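PDB 1QWK: aldo-keto reductase family 1 member C1 from Caenorhabditis elegans, which probably acts as an NADPH-dependent aldose reductase, a TIM-barrel enzyme of the aldo-keto reductase family that reduces carbonyl groups to alcohols. Local coordinates for residues Ile19-Trp24 with Ile32-Thr37; Arg44-Ala49 with Glu56-Ala61; Leu76-Lys81 with Lys101-Glu106. One frame throughout, in Å; residues are numbered along the deposited sequence.

Contact 1. Residues Ile19-Trp24 with Ile32-Thr37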
loop_
_atom_site.group_PDB
_atom_site.type_symbol
_atom_site.label_atom_id
_atom_site.label_comp_id
_atom_site.label_asym_id
_atom_site.label_seq_id
_atom_site.Cartn_x
_atom_site.Cartn_y
_atom_site.Cartn_z
ATOM N N ILE A 19 -2.873 -8.358 5.152
ATOM C CA ILE A 19 -2.501 -8.543 3.759
ATOM C C ILE A 19 -3.653 -8.097 2.875
ATOM O O ILE A 19 -4.820 -8.372 3.158
ATOM C CB ILE A 19 -2.124 -10.018 3.451
ATOM C CG1 ILE A 19 -1.738 -10.161 1.974
ATOM C CG2 ILE A 19 -3.277 -10.947 3.816
ATOM C CD1 ILE A 19 -1.109 -11.513 1.633
ATOM N N GLY A 20 -3.325 -7.370 1.818
ATOM C CA GLY A 20 -4.361 -6.908 0.923
ATOM C C GLY A 20 -3.886 -6.952 -0.506
ATOM O O GLY A 20 -2.703 -7.172 -0.779
ATOM N N LEU A 21 -4.817 -6.757 -1.426
ATOM C CA LEU A 21 -4.488 -6.749 -2.838
ATOM C C LEU A 21 -4.157 -5.322 -3.251
ATOM O O LEU A 21 -4.973 -4.413 -3.090
ATOM C CB LEU A 21 -5.673 -7.263 -3.661
ATOM C CG LEU A 21 -5.475 -7.313 -5.181
ATOM C CD1 LEU A 21 -4.441 -8.375 -5.533
ATOM C CD2 LEU A 21 -6.807 -7.619 -5.856
ATOM N N GLY A 22 -2.943 -5.127 -3.753
ATOM C CA GLY A 22 -2.534 -3.815 -4.217
ATOM C C GLY A 22 -2.946 -3.742 -5.673
ATOM O O GLY A 22 -2.569 -4.612 -6.462
ATOM N N THR A 23 -3.715 -2.724 -6.044
ATOM C CA THR A 23 -4.189 -2.606 -7.421
ATOM C C THR A 23 -3.507 -1.554 -8.301
ATOM O O THR A 23 -3.952 -1.322 -9.420
ATOM C CB THR A 23 -5.716 -2.328 -7.460
ATOM O OG1 THR A 23 -5.989 -1.039 -6.894
ATOM C CG2 THR A 23 -6.475 -3.394 -6.674
ATOM N N TRP A 24 -2.427 -0.939 -7.828
ATOM C CA TRP A 24 -1.766 0.093 -8.626
ATOM C C TRP A 24 -1.237 -0.374 -9.988
ATOM O O TRP A 24 -0.933 0.446 -10.855
ATOM C CB TRP A 24 -0.631 0.748 -7.827
ATOM C CG TRP A 24 0.538 -0.136 -7.523
ATOM C CD1 TRP A 24 0.596 -1.140 -6.600
ATOM C CD2 TRP A 24 1.833 -0.073 -8.132
ATOM N NE1 TRP A 24 1.852 -1.705 -6.594
ATOM C CE2 TRP A 24 2.630 -1.068 -7.526
ATOM C CE3 TRP A 24 2.397 0.731 -9.132
ATOM C CZ2 TRP A 24 3.965 -1.281 -7.888
ATOM C CZ3 TRP A 24 3.725 0.518 -9.492
ATOM C CH2 TRP A 24 4.492 -0.481 -8.869
ATOM N N ILE A 32 -10.867 -6.579 -12.032
ATOM C CA ILE A 32 -12.072 -7.308 -11.664
ATOM C C ILE A 32 -11.731 -8.765 -11.368
ATOM O O ILE A 32 -12.102 -9.298 -10.319
ATOM C CB ILE A 32 -13.130 -7.242 -12.777
ATOM C CG1 ILE A 32 -13.632 -5.803 -12.923
ATOM C CG2 ILE A 32 -14.285 -8.181 -12.453
ATOM C CD1 ILE A 32 -14.581 -5.592 -14.093
ATOM N N THR A 33 -11.017 -9.406 -12.289
ATOM C CA THR A 33 -10.619 -10.802 -12.114
ATOM C C THR A 33 -9.682 -10.946 -10.917
ATOM O O THR A 33 -9.759 -11.918 -10.167
ATOM C CB THR A 33 -9.888 -11.335 -13.364
ATOM O OG1 THR A 33 -10.738 -11.202 -14.510
ATOM C CG2 THR A 33 -9.521 -12.800 -13.180
ATOM N N ALA A 34 -8.795 -9.970 -10.746
ATOM C CA ALA A 34 -7.842 -9.989 -9.645
ATOM C C ALA A 34 -8.538 -9.883 -8.289
ATOM O O ALA A 34 -8.218 -10.623 -7.360
ATOM C CB ALA A 34 -6.833 -8.850 -9.806
ATOM N N VAL A 35 -9.489 -8.962 -8.179
ATOM C CA VAL A 35 -10.207 -8.773 -6.927
ATOM C C VAL A 35 -10.989 -10.025 -6.544
ATOM O O VAL A 35 -10.900 -10.495 -5.410
ATOM C CB VAL A 35 -11.177 -7.564 -7.012
ATOM C CG1 VAL A 35 -12.078 -7.520 -5.787
ATOM C CG2 VAL A 35 -10.377 -6.268 -7.107
ATOM N N LYS A 36 -11.747 -10.576 -7.489
ATOM C CA LYS A 36 -12.536 -11.772 -7.201
ATOM C C LYS A 36 -11.663 -12.965 -6.832
ATOM O O LYS A 36 -12.007 -13.743 -5.941
ATOM C CB LYS A 36 -13.428 -12.113 -8.397
ATOM C CG LYS A 36 -14.365 -10.976 -8.771
ATOM C CD LYS A 36 -15.345 -11.360 -9.874
ATOM C CE LYS A 36 -16.396 -12.338 -9.377
ATOM N NZ LYS A 36 -17.354 -12.698 -10.461
ATOM N N THR A 37 -10.529 -13.105 -7.509
ATOM C CA THR A 37 -9.616 -14.206 -7.222
ATOM C C THR A 37 -9.043 -14.052 -5.818
ATOM O O THR A 37 -8.964 -15.018 -5.052
ATOM C CB THR A 37 -8.448 -14.241 -8.228
ATOM O OG1 THR A 37 -8.960 -14.460 -9.550
ATOM C CG2 THR A 37 -7.480 -15.358 -7.875
#
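L21 reaches out from the first strand of the TIM barrel and lays one methyl, CD2, on the helix formed by residues 28-41, against A34 and V35. Strand 21-22, this helix and strand 45-47 form the first beta-alpha-beta unit of the barrel, and here its strand meets its helix.

No polar side chain takes part: the methyl rests on backbone and on two apolar side chains. L21 CD2 lies 3.6 Å from A34 O and 3.7 Å from V35 CA. The two flanking side chains stand a little further off, V35 CG2 at 4.0 Å and A34 CB at 4.1 Å from that same CD2. In L21, CG lies opposite the backbone N (chi1 180°), which carries CD2 to the helix; the nearest CA atoms, of L21 and V35, are 7.3 Å apart. A34 and V35 thus offer one methyl each, CB and CG2, beside the backbone atoms of the turn, and L21 also touches A38 one turn further on. T23 also starts toward the helix but stays at the margin, and touches V31 and I58.

The polar side-chain ends find partners elsewhere. T23 OG1 is hydrogen-bonded to D47 O of the next strand, and K36, which starts away from the strand, forms salt bridges with E64 and E68 of helix 55-68.

Within the helix, T33 O receives two donors from T37: the backbone N at 3.0 Å, and OG1 at 2.7 Å. They arrive from opposite faces of the carbonyl plane, OG1 lying 31° off that plane at a C=O...O angle of 149°.

Contact 2. Residues Arg44-Ala49 with Glu56-Ala61; sequences RLIDTA and EAIGTA
I58 meets both I46 of strand 45-47 and T48 just after it, which project onto the helix of residues 55-68; this is the strand-to-helix packing of the second beta-alpha-beta unit in the TIM barrel. Along the helix, E56 contributes only backbone here, its O accepting the N of T60 at 3.1 Å. A57 follows with its methyl against P28 and V31 of the preceding helix.

I58 then faces the barrel wall and divides its work between two branches. CG2 is anti to the backbone N and packs on I46 CG2 at 4.1 Å, the side chains running past each other in opposite directions. The other branch is extended (chi2 177°), which takes CD1 up to T48. There the fit is tight: I58 CD1 lies 3.5 Å from T48 CB, closer than usual for two carbons, and 3.4 Å from T48 OG1. That hydroxyl oxygen is not left to the methyl alone, since it is hydrogen-bonded to N54 OD1 in the loop before the helix, a bond that helps fix the rotation of T48, whose side chain lies about 4 Å from that of Y52, the predicted proton donor.

A61, whose N is bonded to A57 O at 2.9 Å, turns its methyl to V35. Helix 55-68 thus lies against helix 28-41 through A57, I58 and A61, while I46 and T48 also touch I78 and T80 of strand 77-82.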
loop_
_atom_site.group_PDB
_atom_site.type_symbol
_atom_site.label_atom_id
_atom_site.label_comp_id
_atom_site.label_asym_id
_atom_site.label_seq_id
_atom_site.Cartn_x
_atom_site.Cartn_y
_atom_site.Cartn_z
ATOM N N ARG A 44 -8.928 -10.010 2.360
ATOM C CA ARG A 44 -10.064 -9.247 2.851
ATOM C C ARG A 44 -9.824 -7.743 2.798
ATOM O O ARG A 44 -10.598 -6.963 3.344
ATOM C CB ARG A 44 -10.428 -9.700 4.269
ATOM C CG ARG A 44 -11.027 -11.105 4.304
ATOM C CD ARG A 44 -12.405 -11.120 3.642
ATOM N NE ARG A 44 -13.005 -12.457 3.612
ATOM C CZ ARG A 44 -12.779 -13.364 2.667
ATOM N NH1 ARG A 44 -11.961 -13.090 1.657
ATOM N NH2 ARG A 44 -13.379 -14.545 2.730
ATOM N N LEU A 45 -8.742 -7.338 2.143
ATOM C CA LEU A 45 -8.448 -5.914 1.984
ATOM C C LEU A 45 -8.091 -5.640 0.525
ATOM O O LEU A 45 -7.326 -6.384 -0.090
ATOM C CB LEU A 45 -7.293 -5.472 2.902
ATOM C CG LEU A 45 -6.936 -3.974 2.861
ATOM C CD1 LEU A 45 -6.343 -3.522 4.194
ATOM C CD2 LEU A 45 -5.946 -3.718 1.726
ATOM N N ILE A 46 -8.679 -4.579 -0.018
ATOM C CA ILE A 46 -8.427 -4.145 -1.388
ATOM C C ILE A 46 -7.935 -2.703 -1.305
ATOM O O ILE A 46 -8.598 -1.846 -0.717
ATOM C CB ILE A 46 -9.714 -4.170 -2.261
ATOM C CG1 ILE A 46 -10.316 -5.584 -2.279
ATOM C CG2 ILE A 46 -9.386 -3.712 -3.681
ATOM C CD1 ILE A 46 -9.346 -6.674 -2.699
ATOM N N ASP A 47 -6.770 -2.443 -1.889
ATOM C CA ASP A 47 -6.174 -1.111 -1.867
ATOM C C ASP A 47 -6.222 -0.475 -3.248
ATOM O O ASP A 47 -5.717 -1.041 -4.217
ATOM C CB ASP A 47 -4.714 -1.200 -1.411
ATOM C CG ASP A 47 -4.074 0.158 -1.251
ATOM O OD1 ASP A 47 -4.154 0.732 -0.138
ATOM O OD2 ASP A 47 -3.508 0.671 -2.240
ATOM N N THR A 48 -6.830 0.701 -3.334
ATOM C CA THR A 48 -6.939 1.403 -4.600
ATOM C C THR A 48 -6.621 2.883 -4.414
ATOM O O THR A 48 -6.164 3.302 -3.345
ATOM C CB THR A 48 -8.359 1.228 -5.197
ATOM O OG1 THR A 48 -8.396 1.774 -6.519
ATOM C CG2 THR A 48 -9.393 1.919 -4.330
ATOM N N ALA A 49 -6.857 3.667 -5.461
ATOM C CA ALA A 49 -6.592 5.100 -5.427
ATOM C C ALA A 49 -7.338 5.759 -6.571
ATOM O O ALA A 49 -7.486 5.167 -7.641
ATOM C CB ALA A 49 -5.094 5.360 -5.566
ATOM N N GLU A 56 -14.028 2.262 -10.367
ATOM C CA GLU A 56 -15.313 1.849 -10.919
ATOM C C GLU A 56 -15.335 0.332 -11.134
ATOM O O GLU A 56 -16.319 -0.341 -10.816
ATOM C CB GLU A 56 -15.573 2.586 -12.234
ATOM C CG GLU A 56 -16.995 2.472 -12.757
ATOM C CD GLU A 56 -17.240 3.382 -13.951
ATOM O OE1 GLU A 56 -17.162 4.618 -13.782
ATOM O OE2 GLU A 56 -17.501 2.864 -15.057
ATOM N N ALA A 57 -14.240 -0.202 -11.663
ATOM C CA ALA A 57 -14.127 -1.634 -11.910
ATOM C C ALA A 57 -14.149 -2.400 -10.588
ATOM O O ALA A 57 -14.787 -3.448 -10.475
ATOM C CB ALA A 57 -12.841 -1.934 -12.670
ATOM N N ILE A 58 -13.453 -1.872 -9.585
ATOM C CA ILE A 58 -13.418 -2.518 -8.280
ATOM C C ILE A 58 -14.819 -2.528 -7.677
ATOM O O ILE A 58 -15.215 -3.495 -7.024
ATOM C CB ILE A 58 -12.435 -1.798 -7.328
ATOM C CG1 ILE A 58 -11.007 -1.956 -7.859
ATOM C CG2 ILE A 58 -12.555 -2.367 -5.917
ATOM C CD1 ILE A 58 -9.947 -1.230 -7.052
ATOM N N GLY A 59 -15.569 -1.457 -7.913
ATOM C CA GLY A 59 -16.925 -1.376 -7.399
ATOM C C GLY A 59 -17.770 -2.477 -8.009
ATOM O O GLY A 59 -18.598 -3.095 -7.336
ATOM N N THR A 60 -17.552 -2.730 -9.294
ATOM C CA THR A 60 -18.288 -3.772 -9.999
ATOM C C THR A 60 -17.893 -5.137 -9.440
ATOM O O THR A 60 -18.743 -6.000 -9.220
ATOM C CB THR A 60 -18.002 -3.720 -11.516
ATOM O OG1 THR A 60 -18.475 -2.474 -12.043
ATOM C CG2 THR A 60 -18.704 -4.865 -12.243
ATOM N N ALA A 61 -16.600 -5.323 -9.197
ATOM C CA ALA A 61 -16.106 -6.581 -8.655
ATOM C C ALA A 61 -16.736 -6.866 -7.294
ATOM O O ALA A 61 -17.192 -7.979 -7.027
ATOM C CB ALA A 61 -14.584 -6.538 -8.531
#

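Contact 3. Residues Leu76-Lys81 with Lys101-Glu106; sequences LFITTK and KKLQLE
I78 of strand 77-82 receives L103, the last residue of helix 92-103, and L105 just beyond it, in the third beta-alpha-beta unit of the TIM barrel. L105 CD1 sits over the fork of the isoleucine, 4.0 Å from I78 CG1 and equally far from I78 CG2, the two side chains crossing at a slant. L103 CD1 is a looser neighbour, 4.3 Å from I78 CG2. L105 thus meets both branches and L103 only CG2; the isoleucine's chi1 of -55° sets CG1 and CG2 so that L105 CD1 can rest on both.

What brings two leucines onto one isoleucine is the helix terminus. A Schellman motif ends the helix at Q104, whose positive phi (60°) takes the chain out of the helix, with L105 N reaching back to L100 O and Q104 N weakly to K101 O (3.2 Å). The turn lets L105 face inward beside L103, while the intervening Q104 is exposed.

Further out, I62 and I58 of helix 55-68 close this apolar cluster from its flank, touching I78 and L103 respectively. The strand itself leads on to the predicted active site: K81, predicted to act with the active-site tyrosine Y52, has its NZ in a salt bridge with D47 OD2 and in a hydrogen bond with T48 O.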
loop_
_atom_site.group_PDB
_atom_site.type_symbol
_atom_site.label_atom_id
_atom_site.label_comp_id
_atom_site.label_asym_id
_atom_site.label_seq_id
_atom_site.Cartn_x
_atom_site.Cartn_y
_atom_site.Cartn_z
ATOM N N LEU A 76 -15.208 -6.927 4.237
ATOM C CA LEU A 76 -14.179 -6.372 3.369
ATOM C C LEU A 76 -13.658 -5.032 3.868
ATOM O O LEU A 76 -14.416 -4.211 4.381
ATOM C CB LEU A 76 -14.718 -6.199 1.948
ATOM C CG LEU A 76 -15.035 -7.462 1.147
ATOM C CD1 LEU A 76 -15.618 -7.062 -0.207
ATOM C CD2 LEU A 76 -13.773 -8.292 0.950
ATOM N N PHE A 77 -12.354 -4.828 3.720
ATOM C CA PHE A 77 -11.705 -3.589 4.125
ATOM C C PHE A 77 -11.266 -2.917 2.830
ATOM O O PHE A 77 -10.417 -3.443 2.105
ATOM C CB PHE A 77 -10.482 -3.885 5.004
ATOM C CG PHE A 77 -9.919 -2.672 5.703
ATOM C CD1 PHE A 77 -10.180 -2.449 7.056
ATOM C CD2 PHE A 77 -9.145 -1.746 5.004
ATOM C CE1 PHE A 77 -9.672 -1.327 7.710
ATOM C CE2 PHE A 77 -8.631 -0.619 5.643
ATOM C CZ PHE A 77 -8.898 -0.403 7.002
ATOM N N ILE A 78 -11.857 -1.763 2.532
ATOM C CA ILE A 78 -11.535 -1.030 1.309
ATOM C C ILE A 78 -10.753 0.247 1.614
ATOM O O ILE A 78 -11.197 1.081 2.402
ATOM C CB ILE A 78 -12.821 -0.635 0.539
ATOM C CG1 ILE A 78 -13.673 -1.883 0.262
ATOM C CG2 ILE A 78 -12.457 0.098 -0.750
ATOM C CD1 ILE A 78 -12.960 -2.979 -0.501
ATOM N N THR A 79 -9.594 0.385 0.979
ATOM C CA THR A 79 -8.735 1.554 1.150
ATOM C C THR A 79 -8.629 2.318 -0.162
ATOM O O THR A 79 -8.438 1.710 -1.205
ATOM C CB THR A 79 -7.275 1.157 1.508
ATOM O OG1 THR A 79 -7.251 0.465 2.753
ATOM C CG2 THR A 79 -6.377 2.401 1.586
ATOM N N THR A 80 -8.779 3.636 -0.123
ATOM C CA THR A 80 -8.573 4.408 -1.331
ATOM C C THR A 80 -7.787 5.650 -0.946
ATOM O O THR A 80 -7.615 5.943 0.244
ATOM C CB THR A 80 -9.879 4.768 -2.085
ATOM O OG1 THR A 80 -9.532 5.207 -3.407
ATOM C CG2 THR A 80 -10.643 5.875 -1.384
ATOM N N LYS A 81 -7.297 6.371 -1.947
ATOM C CA LYS A 81 -6.464 7.537 -1.689
ATOM C C LYS A 81 -6.796 8.750 -2.540
ATOM O O LYS A 81 -7.140 8.622 -3.720
ATOM C CB LYS A 81 -4.998 7.160 -1.921
ATOM C CG LYS A 81 -4.607 5.777 -1.424
ATOM C CD LYS A 81 -3.122 5.519 -1.651
ATOM C CE LYS A 81 -2.790 4.038 -1.532
ATOM N NZ LYS A 81 -3.387 3.265 -2.672
ATOM N N LYS A 101 -18.831 6.989 -5.060
ATOM C CA LYS A 101 -19.809 6.752 -6.116
ATOM C C LYS A 101 -19.307 5.657 -7.056
ATOM O O LYS A 101 -20.048 4.735 -7.403
ATOM C CB LYS A 101 -20.061 8.039 -6.903
ATOM C CG LYS A 101 -21.055 7.888 -8.040
ATOM C CD LYS A 101 -21.209 9.197 -8.801
ATOM C CE LYS A 101 -22.255 9.076 -9.903
ATOM N NZ LYS A 101 -21.961 7.934 -10.815
ATOM N N LYS A 102 -18.044 5.754 -7.462
ATOM C CA LYS A 102 -17.454 4.761 -8.358
ATOM C C LYS A 102 -17.363 3.390 -7.695
ATOM O O LYS A 102 -17.608 2.361 -8.328
ATOM C CB LYS A 102 -16.059 5.210 -8.801
ATOM C CG LYS A 102 -16.061 6.456 -9.666
ATOM C CD LYS A 102 -14.655 7.006 -9.848
ATOM C CE LYS A 102 -14.663 8.258 -10.710
ATOM N NZ LYS A 102 -13.335 8.917 -10.716
ATOM N N LEU A 103 -17.012 3.381 -6.414
ATOM C CA LEU A 103 -16.887 2.137 -5.664
ATOM C C LEU A 103 -18.244 1.560 -5.271
ATOM O O LEU A 103 -18.333 0.403 -4.858
ATOM C CB LEU A 103 -16.056 2.380 -4.403
ATOM C CG LEU A 103 -14.558 2.614 -4.635
ATOM C CD1 LEU A 103 -13.919 3.164 -3.364
ATOM C CD2 LEU A 103 -13.899 1.301 -5.049
ATOM N N GLN A 104 -19.289 2.372 -5.412
ATOM C CA GLN A 104 -20.647 1.976 -5.052
ATOM C C GLN A 104 -20.708 1.631 -3.564
ATOM O O GLN A 104 -21.353 0.662 -3.160
ATOM C CB GLN A 104 -21.099 0.773 -5.886
ATOM C CG GLN A 104 -21.182 1.044 -7.379
ATOM C CD GLN A 104 -21.812 -0.108 -8.152
ATOM O OE1 GLN A 104 -22.982 -0.441 -7.945
ATOM N NE2 GLN A 104 -21.038 -0.720 -9.043
ATOM N N LEU A 105 -20.024 2.430 -2.752
ATOM C CA LEU A 105 -19.991 2.217 -1.310
ATOM C C LEU A 105 -20.509 3.444 -0.571
ATOM O O LEU A 105 -20.503 4.554 -1.106
ATOM C CB LEU A 105 -18.560 1.922 -0.852
ATOM C CG LEU A 105 -17.853 0.711 -1.461
ATOM C CD1 LEU A 105 -16.401 0.696 -1.006
ATOM C CD2 LEU A 105 -18.566 -0.564 -1.059
ATOM N N GLU A 106 -20.955 3.243 0.665
ATOM C CA GLU A 106 -21.456 4.347 1.472
ATOM C C GLU A 106 -20.309 4.965 2.269
ATOM O O GLU A 106 -20.405 6.098 2.753
ATOM C CB GLU A 106 -22.553 3.851 2.417
ATOM C CG GLU A 106 -23.778 3.301 1.694
ATOM C CD GLU A 106 -24.401 4.314 0.744
ATOM O OE1 GLU A 106 -24.760 5.419 1.205
ATOM O OE2 GLU A 106 -24.536 4.006 -0.462
#

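The three contacts repeat one construction in series, each joining a barrel strand to the helix that follows it. All are buried and carried by apolar side chains; the polar atoms touched are a carbonyl oxygen in contact 1 and a threonine hydroxyl in contact 2. The centres of contacts 1 and 2 lie about 7 Å apart, as do those of contacts 2 and 3, and both pairs touch; contacts 1 and 3 do not. Neighbouring strands are stitched by backbone bonds, L21 N to L45 O at 2.9 Å and R44 O to F77 N at 2.8 Å. Contact 2 comes close to the predicted catalytic tyrosine, while contact 3, furthest from the chain's centre, uses a partly exposed leucine.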